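Local structure of D-alanyl-D-alanine carboxypeptidase (Vibrio cholerae, 5TR7) at residues V85-S88 / D89-G93. The protein probably removes the C-terminal D-alanine from peptidoglycan precursors, as a serine-type penicillin-binding carboxypeptidase of the peptidase S11 family. Numbering follows the deposited sequence.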
loop_
_atom_site.group_PDB
_atom_site.type_symbol
_atom_site.label_atom_id
_atom_site.label_comp_id
_atom_site.label_asym_id
_atom_site.label_seq_id
_atom_site.Cartn_x
_atom_site.Cartn_y
_atom_site.Cartn_z
ATOM N N VAL A 85 20.899 -4.448 -6.352
ATOM C CA VAL A 85 19.648 -4.510 -7.093
ATOM C C VAL A 85 19.309 -3.060 -7.474
ATOM O O VAL A 85 19.550 -2.140 -6.711
ATOM C CB VAL A 85 18.491 -5.059 -6.227
ATOM C CG1 VAL A 85 17.210 -5.141 -7.034
ATOM C CG2 VAL A 85 18.836 -6.420 -5.642
ATOM N N LYS A 86 18.720 -2.874 -8.645
ATOM C CA LYS A 86 18.287 -1.558 -9.066
ATOM C C LYS A 86 17.074 -1.055 -8.284
ATOM O O LYS A 86 16.246 -1.837 -7.838
ATOM C CB LYS A 86 17.997 -1.562 -10.544
ATOM C CG LYS A 86 19.334 -1.828 -11.254
ATOM C CD LYS A 86 19.347 -1.556 -12.717
ATOM C CE LYS A 86 18.917 -0.105 -13.038
ATOM N NZ LYS A 86 19.054 0.436 -14.440
ATOM N N VAL A 87 17.012 0.262 -8.092
ATOM C CA VAL A 87 15.898 0.941 -7.405
ATOM C C VAL A 87 14.561 0.593 -8.045
ATOM O O VAL A 87 13.667 0.221 -7.344
ATOM C CB VAL A 87 16.069 2.474 -7.385
ATOM C CG1 VAL A 87 14.778 3.194 -7.049
ATOM C CG2 VAL A 87 17.142 2.857 -6.396
ATOM N N SER A 88 14.440 0.656 -9.358
ATOM C CA SER A 88 13.152 0.289 -9.970
ATOM C C SER A 88 12.696 -1.116 -9.657
ATOM O O SER A 88 11.548 -1.338 -9.426
ATOM C CB SER A 88 13.131 0.512 -11.478
ATOM O OG SER A 88 14.041 -0.318 -12.094
ATOM N N ASP A 89 13.625 -2.042 -9.532
ATOM C CA ASP A 89 13.348 -3.418 -9.274
ATOM C C ASP A 89 12.938 -3.591 -7.814
ATOM O O ASP A 89 11.960 -4.297 -7.521
ATOM C CB ASP A 89 14.540 -4.272 -9.646
ATOM C CG ASP A 89 14.770 -4.350 -11.116
ATOM O OD1 ASP A 89 13.765 -4.606 -11.830
ATOM O OD2 ASP A 89 15.962 -4.267 -11.553
ATOM N N LEU A 90 13.656 -2.964 -6.892
ATOM C CA LEU A 90 13.249 -3.049 -5.501
ATOM C C LEU A 90 11.823 -2.474 -5.289
ATOM O O LEU A 90 11.019 -2.990 -4.486
ATOM C CB LEU A 90 14.248 -2.308 -4.591
ATOM C CG LEU A 90 15.582 -3.039 -4.347
ATOM C CD1 LEU A 90 16.516 -2.125 -3.526
ATOM C CD2 LEU A 90 15.427 -4.390 -3.639
ATOM N N ASN A 91 11.562 -1.350 -5.962
ATOM C CA ASN A 91 10.247 -0.713 -5.922
ATOM C C ASN A 91 9.116 -1.628 -6.292
ATOM O O ASN A 91 8.116 -1.685 -5.620
ATOM C CB ASN A 91 10.261 0.435 -6.880
ATOM C CG ASN A 91 10.275 1.673 -6.201
ATOM O OD1 ASN A 91 11.315 2.299 -5.992
ATOM N ND2 ASN A 91 9.105 2.034 -5.742
ATOM N N ARG A 92 9.278 -2.298 -7.417
ATOM C CA ARG A 92 8.307 -3.314 -7.840
ATOM C C ARG A 92 8.241 -4.456 -6.874
ATOM O O ARG A 92 7.182 -5.004 -6.640
ATOM C CB ARG A 92 8.588 -3.794 -9.242
ATOM C CG ARG A 92 8.359 -2.695 -10.215
ATOM C CD ARG A 92 8.670 -3.050 -11.647
ATOM N NE ARG A 92 8.045 -2.029 -12.464
ATOM C CZ ARG A 92 8.479 -0.765 -12.553
ATOM N NH1 ARG A 92 9.580 -0.355 -11.935
ATOM N NH2 ARG A 92 7.809 0.088 -13.308
ATOM N N GLY A 93 9.354 -4.831 -6.287
ATOM C CA GLY A 93 9.264 -5.895 -5.263
ATOM C C GLY A 93 8.395 -5.492 -4.091
ATOM O O GLY A 93 7.609 -6.280 -3.508
#
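The guanidinium of Arg92 meets the carbonyl of Ser88 at its edge, near its own plane: NH1 gives Ser88 O a weak hydrogen bond of 3.3 Å, while NE turns to a salt bridge with Glu173. Ser88 O also takes the backbone N of Arg92 at 3.2 Å, 27° out of the carbonyl plane, a sound bond that the weak one supplements. The carboxylate of Asp89 sets OD2 against Lys86 CB at 3.5 Å, but the lysine chain bends at chi3 (56°) and its NZ hydrogen-bonds Asn57 OD1. The amide of Asn91 packs alongside Val87, OD1 3.7 Å from CG1 in van der Waals contact; ND2 bonds Glu167 weakly.

Here strand 84-86 runs into helix 87-95, with Lys86 at the N-cap position. Lys86 O accepts Leu90 N at 3.0 Å, plus a weak bond from Asp89 N; Val87 O takes Asn91 N. Val85 swings CG1 anti to its backbone N (chi1 -179°), which lays that methyl across Leu90 CG at 3.8 Å. Leu90 also touches Val60 of strand 59-61 and Met106 of helix 100-111.

This is structural packing, about 9 Å from predicted proton acceptor Lys38 (Asn91 side chain to Lys38 side chain). Lys86 NZ and Asp89 OD2, 6.3 Å apart, could interact only through longer-range electrostatics.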